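PDB 6EZ7: protein PES4 from Saccharomyces cerevisiae S288C, which probably binds RNA, including poly(A), poly(U) and the 3' untranslated regions of mRNAs, and is represented here by the third of its RNA recognition motifs. Local coordinates for residues A[13-19]-A[30-34]; A[1-5]-A[50-54]. One frame throughout, in Å; residues are numbered along the deposited sequence. Where two conformers were deposited one is given.

Interaction 1 (A[13-19]-A[30-34]); sequences TTRDDIL and SIYLS
I31 and L33 of the edge strand 28-33 meet R15, I18 and L19 of helix 15-22, where the first helix of an RNA recognition motif lies on the back of its antiparallel sheet. Branched aliphatic chains suit this place because they fill the layer between helix and sheet. CD1 of I31 lies 3.6 Å from CG of L19, and CG2 of I18 approaches the same methyl at 3.8 Å. CD2 of L33 rests on the backbone leading into the helix, 3.5 Å from O of T13.

R15 is long enough to span from the exposed side to a strand carbonyl. In the conformer given, one of two, its chain is extended, with CG anti to the backbone N (chi1 -175°), and NH1 comes within 2.8 Å of O of I31, above that carbonyl plane. CB of I31 lies under one guanidinium face. NH2 adds a weak bond to the same oxygen and, through a water, reaches N of I31. These bonds may not be constant.

Behind these contacts I18 also packs on V46, I6 and L9. A capping box fixes the helix start: N of D17 donates to OG1 of T14, and N of T14 to OD2 of D17 at 2.9 Å, from above the carboxylate plane.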
loop_
_atom_site.group_PDB
_atom_site.type_symbol
_atom_site.label_atom_id
_atom_site.label_comp_id
_atom_site.label_asym_id
_atom_site.label_seq_id
_atom_site.Cartn_x
_atom_site.Cartn_y
_atom_site.Cartn_z
ATOM N N THR A 13 -11.390 3.357 -5.128
ATOM C CA THR A 13 -10.098 3.913 -4.728
ATOM C C THR A 13 -9.381 4.560 -5.905
ATOM O O THR A 13 -9.322 3.992 -6.997
ATOM C CB THR A 13 -9.195 2.827 -4.119
ATOM O OG1 THR A 13 -9.871 2.220 -3.012
ATOM C CG2 THR A 13 -7.874 3.415 -3.644
ATOM N N THR A 14 -8.855 5.761 -5.685
ATOM C CA THR A 14 -8.121 6.461 -6.727
ATOM C C THR A 14 -6.651 6.538 -6.382
ATOM O O THR A 14 -6.260 6.334 -5.234
ATOM C CB THR A 14 -8.635 7.889 -6.935
ATOM O OG1 THR A 14 -8.293 8.683 -5.792
ATOM C CG2 THR A 14 -10.145 7.898 -7.141
ATOM N N ARG A 15 -5.832 6.843 -7.379
ATOM C CA ARG A 15 -4.405 7.028 -7.154
ATOM C C ARG A 15 -4.178 8.127 -6.119
ATOM O O ARG A 15 -3.271 8.042 -5.297
ATOM C CB ARG A 15 -3.697 7.366 -8.466
ATOM C CG ARG A 15 -2.189 7.449 -8.359
ATOM C CD ARG A 15 -1.556 7.671 -9.725
ATOM N NE ARG A 15 -0.101 7.749 -9.640
ATOM C CZ ARG A 15 0.714 6.711 -9.794
ATOM N NH1 ARG A 15 0.220 5.507 -10.051
ATOM N NH2 ARG A 15 2.027 6.878 -9.697
ATOM N N ASP A 16 -5.022 9.158 -6.158
ATOM C CA ASP A 16 -4.931 10.258 -5.195
ATOM C C ASP A 16 -5.204 9.797 -3.766
ATOM O O ASP A 16 -4.572 10.280 -2.821
ATOM C CB ASP A 16 -5.903 11.380 -5.561
ATOM C CG ASP A 16 -5.440 12.187 -6.757
ATOM O OD1 ASP A 16 -4.232 12.137 -7.081
ATOM O OD2 ASP A 16 -6.284 12.883 -7.364
ATOM N N ASP A 17 -6.154 8.878 -3.605
ATOM C CA ASP A 17 -6.437 8.304 -2.290
ATOM C C ASP A 17 -5.193 7.655 -1.706
ATOM O O ASP A 17 -4.872 7.860 -0.536
ATOM C CB ASP A 17 -7.560 7.270 -2.363
ATOM C CG ASP A 17 -8.894 7.881 -2.729
ATOM O OD1 ASP A 17 -9.096 9.080 -2.445
ATOM O OD2 ASP A 17 -9.744 7.160 -3.297
ATOM N N ILE A 18 -4.502 6.863 -2.517
ATOM C CA ILE A 18 -3.290 6.203 -2.050
ATOM C C ILE A 18 -2.240 7.248 -1.707
ATOM O O ILE A 18 -1.590 7.173 -0.668
ATOM C CB ILE A 18 -2.723 5.230 -3.094
ATOM C CG1 ILE A 18 -3.797 4.234 -3.533
ATOM C CG2 ILE A 18 -1.522 4.500 -2.531
ATOM C CD1 ILE A 18 -4.362 3.428 -2.402
ATOM N N LEU A 19 -2.086 8.226 -2.590
ATOM C CA LEU A 19 -1.132 9.303 -2.371
ATOM C C LEU A 19 -1.436 10.060 -1.090
ATOM O O LEU A 19 -0.552 10.295 -0.273
ATOM C CB LEU A 19 -1.142 10.265 -3.556
ATOM C CG LEU A 19 -0.240 9.907 -4.733
ATOM C CD1 LEU A 19 -0.556 10.790 -5.931
ATOM C CD2 LEU A 19 1.226 10.041 -4.333
ATOM N N SER A 30 7.020 5.730 -5.895
ATOM C CA SER A 30 6.162 5.259 -6.974
ATOM C C SER A 30 4.945 4.514 -6.439
ATOM O O SER A 30 4.974 3.959 -5.341
ATOM C CB SER A 30 6.947 4.359 -7.931
ATOM O OG SER A 30 7.458 3.219 -7.263
ATOM N N ILE A 31 3.878 4.521 -7.231
ATOM C CA ILE A 31 2.634 3.838 -6.897
ATOM C C ILE A 31 2.104 3.054 -8.080
ATOM O O ILE A 31 2.067 3.558 -9.203
ATOM C CB ILE A 31 1.522 4.822 -6.465
ATOM C CG1 ILE A 31 1.952 5.660 -5.270
ATOM C CG2 ILE A 31 0.233 4.076 -6.133
ATOM C CD1 ILE A 31 0.835 6.507 -4.722
ATOM N N TYR A 32 1.691 1.820 -7.832
ATOM C CA TYR A 32 0.853 1.121 -8.788
ATOM C C TYR A 32 -0.498 0.858 -8.143
ATOM O O TYR A 32 -0.566 0.346 -7.033
ATOM C CB TYR A 32 1.484 -0.193 -9.250
ATOM C CG TYR A 32 0.537 -0.993 -10.114
ATOM C CD1 TYR A 32 0.288 -0.617 -11.427
ATOM C CD2 TYR A 32 -0.133 -2.101 -9.613
ATOM C CE1 TYR A 32 -0.586 -1.325 -12.220
ATOM C CE2 TYR A 32 -1.014 -2.818 -10.404
ATOM C CZ TYR A 32 -1.235 -2.423 -11.706
ATOM O OH TYR A 32 -2.108 -3.125 -12.509
ATOM N N LEU A 33 -1.574 1.220 -8.831
ATOM C CA LEU A 33 -2.907 0.868 -8.364
ATOM C C LEU A 33 -3.586 0.009 -9.424
ATOM O O LEU A 33 -3.765 0.440 -10.566
ATOM C CB LEU A 33 -3.727 2.120 -8.062
ATOM C CG LEU A 33 -5.157 1.884 -7.577
ATOM C CD1 LEU A 33 -5.184 1.132 -6.253
ATOM C CD2 LEU A 33 -5.895 3.208 -7.477
ATOM N N SER A 34 -3.949 -1.206 -9.033
ATOM C CA SER A 34 -4.504 -2.185 -9.962
ATOM C C SER A 34 -5.754 -1.684 -10.679
ATOM O O SER A 34 -6.612 -1.037 -10.084
ATOM C CB SER A 34 -4.828 -3.484 -9.223
ATOM O OG SER A 34 -5.899 -3.294 -8.318
HETATM O O HOH W 1 4.351 5.690 -10.077
#

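Interaction 2 (A[1-5]-A[50-54]); sequences MNSIF and NSSDS. Unlike the reference sequence in segment 1-5: M1 (reference Gln).
M1 meets S51 and S54 through its backbone: its O lies 3.6 Å from CB of S51 and 3.3 Å from OG of S54. Its side chain is poorly ordered. N2 follows with the main polar link. Its OD1 accepts from OG of S51 at 2.7 Å, the hydroxyl standing 36° out of the amide carbonyl plane, while ND2 donates to the backbone O of Y48. Asparagine suits this place because its short amide can accept and donate at once. With alanine in place of N2, the S51 hydroxyl and the Y48 carbonyl would probably lose these partners, and helix 51-61 would be less firmly tied to the strand. The backbone O of N2 lies 3.5 Å from CB of S54, a residue small enough to let the two backbones come close.

I4, on strand 3-9, turns toward the helix, and its CG2 packs 3.6 Å from O of S54; the side chain also packs on A57 and I58. S54 OG sits between the backbone N and the carbonyl carbon (chi1 70°), which lets it turn back to donate to O of S51 at 2.8 Å. It also bonds R75, so this polar contact is tied to neighbouring strands through both N2 and S54.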
loop_
_atom_site.group_PDB
_atom_site.type_symbol
_atom_site.label_atom_id
_atom_site.label_comp_id
_atom_site.label_asym_id
_atom_site.label_seq_id
_atom_site.Cartn_x
_atom_site.Cartn_y
_atom_site.Cartn_z
ATOM N N MET A 1 12.603 -3.440 0.163
ATOM C CA MET A 1 12.771 -2.944 1.523
ATOM C C MET A 1 12.184 -1.540 1.640
ATOM O O MET A 1 12.173 -0.936 2.714
ATOM C CB MET A 1 14.250 -2.959 1.908
ATOM C CG MET A 1 14.561 -3.896 3.056
ATOM S SD MET A 1 16.134 -3.604 3.866
ATOM C CE MET A 1 15.625 -2.456 5.139
ATOM N N ASN A 2 11.701 -1.027 0.515
ATOM C CA ASN A 2 11.044 0.272 0.473
ATOM C C ASN A 2 9.580 0.153 0.077
ATOM O O ASN A 2 8.872 1.155 0.003
ATOM C CB ASN A 2 11.759 1.204 -0.509
ATOM C CG ASN A 2 13.122 1.630 -0.018
ATOM O OD1 ASN A 2 13.869 0.831 0.542
ATOM N ND2 ASN A 2 13.456 2.898 -0.227
ATOM N N SER A 3 9.123 -1.069 -0.180
ATOM C CA SER A 3 7.818 -1.248 -0.811
ATOM C C SER A 3 6.808 -1.997 0.045
ATOM O O SER A 3 7.163 -2.895 0.809
ATOM C CB SER A 3 7.981 -1.972 -2.146
ATOM O OG SER A 3 8.851 -1.250 -2.998
ATOM N N ILE A 4 5.541 -1.620 -0.103
ATOM C CA ILE A 4 4.449 -2.277 0.599
ATOM C C ILE A 4 3.343 -2.692 -0.359
ATOM O O ILE A 4 3.229 -2.163 -1.469
ATOM C CB ILE A 4 3.847 -1.368 1.693
ATOM C CG1 ILE A 4 3.286 -0.085 1.071
ATOM C CG2 ILE A 4 4.887 -1.055 2.757
ATOM C CD1 ILE A 4 2.600 0.833 2.070
ATOM N N PHE A 5 2.542 -3.658 0.064
ATOM C CA PHE A 5 1.313 -3.986 -0.643
ATOM C C PHE A 5 0.137 -3.466 0.160
ATOM O O PHE A 5 0.132 -3.543 1.388
ATOM C CB PHE A 5 1.172 -5.494 -0.861
ATOM C CG PHE A 5 2.006 -6.028 -1.989
ATOM C CD1 PHE A 5 1.781 -5.610 -3.289
ATOM C CD2 PHE A 5 2.997 -6.966 -1.753
ATOM C CE1 PHE A 5 2.541 -6.108 -4.333
ATOM C CE2 PHE A 5 3.758 -7.468 -2.793
ATOM C CZ PHE A 5 3.531 -7.035 -4.082
ATOM N N ASN A 50 12.310 6.679 1.236
ATOM C CA ASN A 50 13.050 6.290 2.428
ATOM C C ASN A 50 12.535 4.973 2.990
ATOM O O ASN A 50 11.346 4.833 3.276
ATOM C CB ASN A 50 12.965 7.389 3.488
ATOM C CG ASN A 50 13.496 8.719 2.989
ATOM O OD1 ASN A 50 14.603 8.795 2.454
ATOM N ND2 ASN A 50 12.703 9.773 3.151
ATOM N N SER A 51 13.441 4.013 3.147
ATOM C CA SER A 51 13.089 2.666 3.586
ATOM C C SER A 51 12.325 2.661 4.906
ATOM O O SER A 51 11.417 1.853 5.102
ATOM C CB SER A 51 14.351 1.812 3.719
ATOM O OG SER A 51 15.173 1.941 2.573
ATOM N N SER A 52 12.690 3.573 5.803
ATOM C CA SER A 52 12.082 3.631 7.129
ATOM C C SER A 52 10.587 3.922 7.057
ATOM O O SER A 52 9.822 3.501 7.924
ATOM C CB SER A 52 12.784 4.680 7.997
ATOM O OG SER A 52 12.687 5.974 7.428
ATOM N N ASP A 53 10.175 4.630 6.011
ATOM C CA ASP A 53 8.783 5.042 5.875
ATOM C C ASP A 53 7.855 3.884 5.512
ATOM O O ASP A 53 6.673 3.903 5.858
ATOM C CB ASP A 53 8.666 6.159 4.836
ATOM C CG ASP A 53 9.372 7.431 5.272
ATOM O OD1 ASP A 53 9.577 7.608 6.494
ATOM O OD2 ASP A 53 9.719 8.255 4.401
ATOM N N SER A 54 8.385 2.877 4.825
ATOM C CA SER A 54 7.573 1.723 4.454
ATOM C C SER A 54 7.150 0.945 5.697
ATOM O O SER A 54 6.012 0.487 5.792
ATOM C CB SER A 54 8.324 0.814 3.475
ATOM O OG SER A 54 9.404 0.148 4.099
#

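In the fold
Interactions 1 and 2 each set one of the two RRM helices against the same antiparallel sheet, their centres about 15 Å apart and their nearest atoms about 6 Å apart. Along the chain, 13-19 with 30-34 is nested inside the loop closed by 1-5 with 50-54. Interaction 1 joins helix 15-22 to an outermost strand, whereas interaction 2 ties helix 51-61 to the start of central strand 3-9. Both are partly buried, but the first is chiefly aliphatic with an arginine at its exposed margin, and the second is mostly serine, asparagine and backbone. V46 connects their inner sides, since both I18 and I4 pack on it.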